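PDB 4WK5: geranyltranstransferase from Thermotoga neapolitana, which probably catalyses magnesium-dependent prenyl transfer in isoprenoid biosynthesis. Local coordinates for residues R58-V64 with V81-E86; A133-I137 with F149-A153; S46-S51 with P111-Y117. All blocks are in the same frame, centred on the assembly; numbering follows the deposited sequence.

Contact 1 of 3, residues R58-V64 with V81-E86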
loop_
_atom_site.group_PDB
_atom_site.type_symbol
_atom_site.label_atom_id
_atom_site.label_comp_id
_atom_site.label_asym_id
_atom_site.label_seq_id
_atom_site.Cartn_x
_atom_site.Cartn_y
_atom_site.Cartn_z
ATOM N N ARG A 58 9.990 1.739 -18.627
ATOM C CA ARG A 58 9.912 2.946 -17.795
ATOM C C ARG A 58 9.086 4.061 -18.428
ATOM O O ARG A 58 9.377 5.232 -18.230
ATOM C CB ARG A 58 11.319 3.500 -17.472
ATOM C CG ARG A 58 12.326 2.482 -16.931
ATOM C CD ARG A 58 11.830 1.783 -15.655
ATOM N NE ARG A 58 12.916 1.011 -15.047
ATOM C CZ ARG A 58 12.739 -0.001 -14.200
ATOM N NH1 ARG A 58 11.512 -0.379 -13.830
ATOM N NH2 ARG A 58 13.800 -0.635 -13.712
ATOM N N ILE A 59 8.037 3.708 -19.165
ATOM C CA ILE A 59 7.241 4.729 -19.853
ATOM C C ILE A 59 6.608 5.734 -18.883
ATOM O O ILE A 59 6.624 6.940 -19.121
ATOM C CB ILE A 59 6.147 4.070 -20.709
ATOM C CG1 ILE A 59 6.787 3.249 -21.836
ATOM C CG2 ILE A 59 5.211 5.114 -21.282
ATOM C CD1 ILE A 59 7.845 4.003 -22.625
ATOM N N ARG A 60 6.080 5.243 -17.769
ATOM C CA ARG A 60 5.392 6.133 -16.836
ATOM C C ARG A 60 6.333 7.146 -16.178
ATOM O O ARG A 60 6.033 8.341 -16.186
ATOM C CB ARG A 60 4.640 5.316 -15.778
ATOM C CG ARG A 60 3.458 4.549 -16.356
ATOM C CD ARG A 60 2.989 3.425 -15.406
ATOM N NE ARG A 60 1.966 2.588 -16.042
ATOM C CZ ARG A 60 2.231 1.574 -16.862
ATOM N NH1 ARG A 60 3.485 1.256 -17.145
ATOM N NH2 ARG A 60 1.236 0.873 -17.404
ATOM N N PRO A 61 7.471 6.694 -15.603
ATOM C CA PRO A 61 8.323 7.732 -15.003
ATOM C C PRO A 61 8.919 8.667 -16.055
ATOM O O PRO A 61 9.124 9.853 -15.780
ATOM C CB PRO A 61 9.429 6.930 -14.292
ATOM C CG PRO A 61 9.394 5.558 -14.907
ATOM C CD PRO A 61 7.945 5.333 -15.271
ATOM N N LEU A 62 9.201 8.144 -17.245
ATOM C CA LEU A 62 9.683 9.009 -18.320
ATOM C C LEU A 62 8.648 10.072 -18.673
ATOM O O LEU A 62 9.006 11.213 -18.938
ATOM C CB LEU A 62 10.044 8.192 -19.561
ATOM C CG LEU A 62 11.373 7.435 -19.513
ATOM C CD1 LEU A 62 11.441 6.427 -20.652
ATOM C CD2 LEU A 62 12.533 8.419 -19.600
ATOM N N LEU A 63 7.370 9.704 -18.667
ATOM C CA LEU A 63 6.305 10.668 -18.931
ATOM C C LEU A 63 6.252 11.755 -17.853
ATOM O O LEU A 63 6.107 12.938 -18.169
ATOM C CB LEU A 63 4.959 9.948 -19.044
ATOM C CG LEU A 63 3.702 10.723 -19.397
ATOM C CD1 LEU A 63 3.840 11.323 -20.808
ATOM C CD2 LEU A 63 2.513 9.763 -19.316
ATOM N N VAL A 64 6.390 11.368 -16.587
ATOM C CA VAL A 64 6.455 12.359 -15.515
ATOM C C VAL A 64 7.603 13.353 -15.767
ATOM O O VAL A 64 7.419 14.571 -15.656
ATOM C CB VAL A 64 6.632 11.694 -14.145
ATOM C CG1 VAL A 64 6.865 12.751 -13.066
ATOM C CG2 VAL A 64 5.407 10.823 -13.826
ATOM N N VAL A 81 8.544 11.838 -7.742
ATOM C CA VAL A 81 7.244 11.433 -8.255
ATOM C C VAL A 81 7.416 10.343 -9.304
ATOM O O VAL A 81 6.700 9.337 -9.275
ATOM C CB VAL A 81 6.462 12.632 -8.875
ATOM C CG1 VAL A 81 5.157 12.176 -9.508
ATOM C CG2 VAL A 81 6.194 13.685 -7.805
ATOM N N ALA A 82 8.357 10.543 -10.232
ATOM C CA ALA A 82 8.550 9.564 -11.291
ATOM C C ALA A 82 8.918 8.194 -10.728
ATOM O O ALA A 82 8.346 7.192 -11.134
ATOM C CB ALA A 82 9.619 10.037 -12.289
ATOM N N VAL A 83 9.864 8.151 -9.796
ATOM C CA VAL A 83 10.264 6.860 -9.234
ATOM C C VAL A 83 9.144 6.245 -8.403
ATOM O O VAL A 83 8.940 5.030 -8.455
ATOM C CB VAL A 83 11.558 6.988 -8.407
ATOM C CG1 VAL A 83 11.894 5.675 -7.740
ATOM C CG2 VAL A 83 12.690 7.410 -9.321
ATOM N N ALA A 84 8.389 7.071 -7.676
ATOM C CA ALA A 84 7.216 6.572 -6.945
ATOM C C ALA A 84 6.235 5.870 -7.876
ATOM O O ALA A 84 5.752 4.775 -7.574
ATOM C CB ALA A 84 6.514 7.703 -6.207
ATOM N N VAL A 85 5.952 6.490 -9.022
ATOM C CA VAL A 85 5.006 5.906 -9.954
ATOM C C VAL A 85 5.550 4.567 -10.453
ATOM O O VAL A 85 4.813 3.584 -10.583
ATOM C CB VAL A 85 4.725 6.867 -11.131
ATOM C CG1 VAL A 85 4.011 6.154 -12.255
ATOM C CG2 VAL A 85 3.897 8.071 -10.631
ATOM N N GLU A 86 6.850 4.508 -10.705
ATOM C CA GLU A 86 7.405 3.261 -11.229
ATOM C C GLU A 86 7.468 2.179 -10.148
ATOM O O GLU A 86 7.245 0.999 -10.447
ATOM C CB GLU A 86 8.799 3.487 -11.836
ATOM C CG GLU A 86 9.397 2.253 -12.551
ATOM C CD GLU A 86 8.609 1.776 -13.780
ATOM O OE1 GLU A 86 7.689 2.474 -14.252
ATOM O OE2 GLU A 86 8.911 0.669 -14.271
HETATM O O HOH W 1 8.560 -0.127 -16.779
HETATM O O HOH W 2 6.208 2.429 -16.539
#
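Pro61 sets its ring against Ala82, and the match of a compact bump with a small methyl shows how small groups let helices pack closely. CB of Pro61 lies 3.7 Å from CB of Ala82, and the axes, nearly antiparallel at 160°, approach to 8.1 Å. Val64, one turn further, continues the ridge: its CB rests 3.9 Å from Ala82 CB, while CG1 meets CG1 of Val81. Val85 fills the next hollow, its CG1 touching Arg60 CB at 3.7 Å. The row ends in a buried carboxylate. Glu86 bends at chi2 (63°), folding its head back beside the proline, with OE1 3.0 Å from Pro61 CD. Arg58 NH1 donates to Glu86 OE2 at 2.8 Å, almost within the guanidinium plane and on the anti side of a carboxylate turned nearly perpendicular. One water joins that OE2 to Arg58 N, and another joins OE1 to N and NH1 of Arg60, so both oxygens are held. Arg58 NE pairs with Glu29 and NH2 with the carbonyl O of Val52. The contact is characteristic of the all-helical isoprenoid synthase fold; its first segment carries the Arg-Pro end of the family's GGKxxRP motif, which in relatives helps to bind a substrate diphosphate.

Contact 2 of 3, residues A133-I137 with F149-A153; sequences AFSQI and FSETA
Ala133 opens the contact by placing its methyl 4.1 Å from CZ of Phe149, at the far end of an aromatic ring that reaches across between two helices. The short helical segments run nearly antiparallel, at 157°, but their axes stay 11.6 Å apart; large side chains bridge the distance, an example of aromatic groups spanning a wide helix pair.

Phe134 comes next and offers the face of its ring. The edge of Phe149 stands over it in a T-shaped stack, the centroids 5.0 Å apart and the planes at 79°, with CE2 of Phe149 above the centre of the Phe134 ring. With CG anti to its carbonyl carbon (chi1 -80°), Phe134 reaches the second helix, where CE1 lies 3.5 Å from Ser150 OG, at the ring's edge, and CZ meets the methyl of Ala153 at 3.8 Å. The Ser150 hydroxyl has its polar partner within its own helix, the carbonyl of Phe146, so toward the ring it makes a packing contact.

One turn on, Ile137 covers a face of Phe149. Its CG1 sits 3.7 Å from the ring centroid and almost on the ring normal, a well-centred CH-pi contact, while CG2 reaches back to Phe149 CB. The ring of Phe149 thus has Ile137 over a face and Phe134 at an edge, and it makes a further edge-to-face pair with Phe192 of helix 175-201.

Phe134 also stacks on Phe134 of the second subunit, whose Ser150 packs against it as well. The T-shaped pair therefore belongs to an aromatic cluster joining helices 119-138 and 143-166 at the dimer interface of this helical prenyltransferase fold.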
loop_
_atom_site.group_PDB
_atom_site.type_symbol
_atom_site.label_atom_id
_atom_site.label_comp_id
_atom_site.label_asym_id
_atom_site.label_seq_id
_atom_site.Cartn_x
_atom_site.Cartn_y
_atom_site.Cartn_z
ATOM N N ALA A 133 6.756 3.407 -2.558
ATOM C CA ALA A 133 6.148 4.383 -3.471
ATOM C C ALA A 133 5.470 5.503 -2.684
ATOM O O ALA A 133 5.706 6.679 -2.941
ATOM C CB ALA A 133 5.140 3.704 -4.413
ATOM N N PHE A 134 4.619 5.135 -1.727
ATOM C CA PHE A 134 3.959 6.141 -0.892
ATOM C C PHE A 134 4.993 6.991 -0.134
ATOM O O PHE A 134 4.847 8.220 -0.035
ATOM C CB PHE A 134 2.989 5.485 0.093
ATOM C CG PHE A 134 1.665 5.100 -0.515
ATOM C CD1 PHE A 134 0.668 6.043 -0.691
ATOM C CD2 PHE A 134 1.415 3.782 -0.894
ATOM C CE1 PHE A 134 -0.557 5.690 -1.227
ATOM C CE2 PHE A 134 0.192 3.424 -1.442
ATOM C CZ PHE A 134 -0.794 4.379 -1.613
ATOM N N SER A 135 6.044 6.346 0.370
ATOM C CA SER A 135 7.104 7.075 1.081
ATOM C C SER A 135 7.745 8.138 0.202
ATOM O O SER A 135 8.034 9.240 0.674
ATOM C CB SER A 135 8.191 6.122 1.587
ATOM O OG SER A 135 7.681 5.255 2.580
ATOM N N GLN A 136 7.975 7.806 -1.065
ATOM C CA GLN A 136 8.600 8.770 -1.983
ATOM C C GLN A 136 7.662 9.929 -2.322
ATOM O O GLN A 136 8.091 11.086 -2.399
ATOM C CB GLN A 136 9.058 8.079 -3.273
ATOM C CG GLN A 136 10.284 7.172 -3.087
ATOM C CD GLN A 136 11.466 7.903 -2.433
ATOM O OE1 GLN A 136 11.917 7.524 -1.355
ATOM N NE2 GLN A 136 11.932 8.968 -3.063
ATOM N N ILE A 137 6.383 9.634 -2.532
ATOM C CA ILE A 137 5.432 10.722 -2.734
ATOM C C ILE A 137 5.366 11.629 -1.494
ATOM O O ILE A 137 5.255 12.853 -1.614
ATOM C CB ILE A 137 4.024 10.198 -3.049
ATOM C CG1 ILE A 137 4.016 9.485 -4.399
ATOM C CG2 ILE A 137 3.020 11.343 -3.106
ATOM C CD1 ILE A 137 4.226 10.438 -5.600
ATOM N N PHE A 149 -2.334 10.888 -5.262
ATOM C CA PHE A 149 -1.678 9.597 -5.396
ATOM C C PHE A 149 -2.465 8.474 -4.718
ATOM O O PHE A 149 -2.638 7.391 -5.290
ATOM C CB PHE A 149 -0.256 9.645 -4.822
ATOM C CG PHE A 149 0.522 8.384 -5.072
ATOM C CD1 PHE A 149 1.009 8.105 -6.344
ATOM C CD2 PHE A 149 0.753 7.469 -4.051
ATOM C CE1 PHE A 149 1.731 6.945 -6.600
ATOM C CE2 PHE A 149 1.485 6.304 -4.298
ATOM C CZ PHE A 149 1.977 6.047 -5.585
ATOM N N SER A 150 -2.968 8.739 -3.511
ATOM C CA SER A 150 -3.681 7.703 -2.775
ATOM C C SER A 150 -4.988 7.335 -3.486
ATOM O O SER A 150 -5.361 6.166 -3.544
ATOM C CB SER A 150 -3.956 8.173 -1.337
ATOM O OG SER A 150 -2.738 8.337 -0.621
ATOM N N GLU A 151 -5.683 8.338 -4.017
ATOM C CA GLU A 151 -6.909 8.096 -4.785
ATOM C C GLU A 151 -6.607 7.284 -6.045
ATOM O O GLU A 151 -7.351 6.367 -6.398
ATOM C CB GLU A 151 -7.587 9.419 -5.146
ATOM C CG GLU A 151 -8.160 10.153 -3.939
ATOM C CD GLU A 151 -8.664 11.547 -4.271
ATOM O OE1 GLU A 151 -8.637 11.934 -5.461
ATOM O OE2 GLU A 151 -9.081 12.258 -3.333
ATOM N N THR A 152 -5.489 7.597 -6.698
ATOM C CA THR A 152 -5.065 6.875 -7.900
ATOM C C THR A 152 -4.791 5.418 -7.579
ATOM O O THR A 152 -5.176 4.529 -8.326
ATOM C CB THR A 152 -3.824 7.535 -8.527
ATOM O OG1 THR A 152 -4.190 8.851 -8.963
ATOM C CG2 THR A 152 -3.303 6.742 -9.736
ATOM N N ALA A 153 -4.110 5.182 -6.458
ATOM C CA ALA A 153 -3.764 3.828 -6.052
ATOM C C ALA A 153 -5.006 2.977 -5.859
ATOM O O ALA A 153 -5.070 1.835 -6.303
ATOM C CB ALA A 153 -2.942 3.864 -4.744
#

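Contact 3 of 3, residues S46-S51 with P111-Y117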
loop_
_atom_site.group_PDB
_atom_site.type_symbol
_atom_site.label_atom_id
_atom_site.label_comp_id
_atom_site.label_asym_id
_atom_site.label_seq_id
_atom_site.Cartn_x
_atom_site.Cartn_y
_atom_site.Cartn_z
ATOM N N SER A 46 15.895 -8.250 -1.236
ATOM C CA SER A 46 16.497 -8.722 -2.484
ATOM C C SER A 46 15.447 -8.957 -3.571
ATOM O O SER A 46 15.708 -8.726 -4.760
ATOM C CB SER A 46 17.304 -10.009 -2.244
ATOM O OG SER A 46 18.544 -9.696 -1.646
ATOM N N ALA A 47 14.265 -9.408 -3.156
ATOM C CA ALA A 47 13.171 -9.654 -4.090
ATOM C C ALA A 47 12.611 -8.346 -4.643
ATOM O O ALA A 47 12.256 -8.265 -5.823
ATOM C CB ALA A 47 12.045 -10.478 -3.403
ATOM N N MET A 48 12.534 -7.326 -3.789
ATOM C CA MET A 48 12.137 -5.990 -4.234
ATOM C C MET A 48 13.113 -5.483 -5.287
ATOM O O MET A 48 12.701 -4.955 -6.349
ATOM C CB MET A 48 12.071 -5.021 -3.045
ATOM C CG MET A 48 10.895 -5.314 -2.142
ATOM S SD MET A 48 10.762 -4.121 -0.806
ATOM C CE MET A 48 11.664 -4.867 0.522
ATOM N N GLN A 49 14.406 -5.630 -4.995
ATOM C CA GLN A 49 15.429 -5.174 -5.932
ATOM C C GLN A 49 15.352 -5.954 -7.228
ATOM O O GLN A 49 15.456 -5.385 -8.321
ATOM C CB GLN A 49 16.831 -5.305 -5.328
ATOM C CG GLN A 49 17.911 -4.853 -6.317
ATOM C CD GLN A 49 19.325 -5.164 -5.806
ATOM O OE1 GLN A 49 19.718 -6.332 -5.680
ATOM N NE2 GLN A 49 20.061 -4.130 -5.479
ATOM N N TYR A 50 15.134 -7.256 -7.102
ATOM C CA TYR A 50 15.047 -8.131 -8.267
ATOM C C TYR A 50 13.971 -7.661 -9.230
ATOM O O TYR A 50 14.215 -7.535 -10.438
ATOM C CB TYR A 50 14.768 -9.570 -7.833
ATOM C CG TYR A 50 14.544 -10.534 -8.973
ATOM C CD1 TYR A 50 15.612 -11.106 -9.649
ATOM C CD2 TYR A 50 13.251 -10.906 -9.352
ATOM C CE1 TYR A 50 15.409 -11.999 -10.692
ATOM C CE2 TYR A 50 13.036 -11.808 -10.406
ATOM C CZ TYR A 50 14.122 -12.345 -11.063
ATOM O OH TYR A 50 13.930 -13.241 -12.096
ATOM N N SER A 51 12.775 -7.405 -8.707
ATOM C CA SER A 51 11.676 -7.027 -9.579
ATOM C C SER A 51 11.908 -5.680 -10.252
ATOM O O SER A 51 11.483 -5.471 -11.389
ATOM C CB SER A 51 10.373 -7.027 -8.796
ATOM O OG SER A 51 9.986 -8.373 -8.567
ATOM N N PRO A 111 12.485 -15.137 -14.599
ATOM C CA PRO A 111 11.451 -15.669 -13.700
ATOM C C PRO A 111 10.696 -14.563 -12.997
ATOM O O PRO A 111 11.282 -13.548 -12.606
ATOM C CB PRO A 111 12.248 -16.495 -12.690
ATOM C CG PRO A 111 13.468 -16.918 -13.448
ATOM C CD PRO A 111 13.803 -15.746 -14.349
ATOM N N SER A 112 9.390 -14.749 -12.855
ATOM C CA SER A 112 8.594 -13.817 -12.082
ATOM C C SER A 112 9.106 -13.798 -10.641
ATOM O O SER A 112 9.868 -14.681 -10.243
ATOM C CB SER A 112 7.134 -14.230 -12.131
ATOM O OG SER A 112 7.011 -15.558 -11.648
ATOM N N CYS A 113 8.710 -12.792 -9.869
ATOM C CA CYS A 113 9.237 -12.636 -8.515
ATOM C C CYS A 113 8.923 -13.877 -7.665
ATOM O O CYS A 113 9.792 -14.365 -6.943
ATOM C CB CYS A 113 8.672 -11.367 -7.866
ATOM S SG CYS A 113 9.448 -10.915 -6.271
ATOM N N HIS A 114 7.700 -14.408 -7.755
ATOM C CA HIS A 114 7.368 -15.572 -6.933
ATOM C C HIS A 114 8.071 -16.845 -7.398
ATOM O O HIS A 114 8.296 -17.756 -6.597
ATOM C CB HIS A 114 5.852 -15.803 -6.890
ATOM C CG HIS A 114 5.248 -16.105 -8.226
ATOM N ND1 HIS A 114 4.884 -15.120 -9.116
ATOM C CD2 HIS A 114 4.924 -17.283 -8.811
ATOM C CE1 HIS A 114 4.380 -15.677 -10.202
ATOM N NE2 HIS A 114 4.385 -16.986 -10.041
ATOM N N ARG A 115 8.442 -16.912 -8.670
ATOM C CA ARG A 115 9.213 -18.062 -9.129
ATOM C C ARG A 115 10.633 -17.953 -8.578
ATOM O O ARG A 115 11.240 -18.956 -8.187
ATOM C CB ARG A 115 9.214 -18.155 -10.664
ATOM C CG ARG A 115 7.892 -18.646 -11.246
ATOM C CD ARG A 115 7.693 -20.140 -10.970
ATOM N NE ARG A 115 8.563 -20.930 -11.848
ATOM C CZ ARG A 115 8.734 -22.246 -11.762
ATOM N NH1 ARG A 115 8.099 -22.940 -10.825
ATOM N NH2 ARG A 115 9.545 -22.871 -12.610
ATOM N N ALA A 116 11.152 -16.728 -8.514
ATOM C CA ALA A 116 12.519 -16.513 -8.047
ATOM C C ALA A 116 12.648 -16.679 -6.535
ATOM O O ALA A 116 13.662 -17.183 -6.072
ATOM C CB ALA A 116 13.013 -15.125 -8.471
ATOM N N TYR A 117 11.620 -16.264 -5.787
ATOM C CA TYR A 117 11.666 -16.159 -4.318
ATOM C C TYR A 117 10.560 -16.895 -3.543
ATOM O O TYR A 117 10.599 -16.961 -2.310
ATOM C CB TYR A 117 11.607 -14.681 -3.908
ATOM C CG TYR A 117 12.927 -13.985 -4.090
ATOM C CD1 TYR A 117 13.241 -13.325 -5.283
ATOM C CD2 TYR A 117 13.861 -13.996 -3.070
ATOM C CE1 TYR A 117 14.484 -12.702 -5.432
ATOM C CE2 TYR A 117 15.064 -13.386 -3.203
ATOM C CZ TYR A 117 15.384 -12.748 -4.370
ATOM O OH TYR A 117 16.616 -12.150 -4.429
#
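Chi1 of 175° swings the Tyr50 ring away from its backbone N and out to Pro111, whereas chi1 of -78° in Tyr117 turns that ring back onto Ala47: two tyrosines, one from each segment, interlock by opposite reaches. Tyr50 OH donates to the carbonyl O of Pro111 at 2.7 Å, meeting it at a C=O...donor angle of 128° and a little out of the carbonyl plane. The bond lies at the edge of the Tyr50 ring, while the methyl of Ala116 covers a face, 4.2 Å from the centroid. Pro111 ends the small two-stranded hairpin 106-111 and Ala116 lies on helix 113-117 that follows, an excursion that, in this isoprenoid synthase fold, separates helix 75-96 from helix 119-138; helix 43-53 packs alongside it. The second ring also has a methyl over a face. Ala47 CB stands over the centre of Tyr117, 3.7 Å from its centroid and close to the ring normal, and CB of Tyr50 touches CE1. At the far end Tyr117 OH presses on Ser46 CB at 3.1 Å. Toward the buried Cys113, Ser51 OG packs 3.3 Å from the cysteine CB, and Cys113 SG reaches Ala47 CB at 3.9 Å.

Overall arrangement
Followed from the N terminus, the chain first enters contact 3 at 46-51 on helix 43-53, then contact 1 at 58-64 on the next helix. Contact 1 closes first, when 81-86 of helix 75-96 returns, so it is enclosed within the longer loop that contact 3 completes at 111-117, after the hairpin. Contact 2 follows both in series, opening on helix 119-138 and closing on helix 143-166; no loops cross. Contacts 1 and 2 touch directly through Ala84, which packs on Ala133, Gln136 and Ile137, making helix 75-96 a shared wall. Contact 3 stands apart, its centre about 21 Å from that of contact 1, tying the outlying hairpin region to helix 43-53.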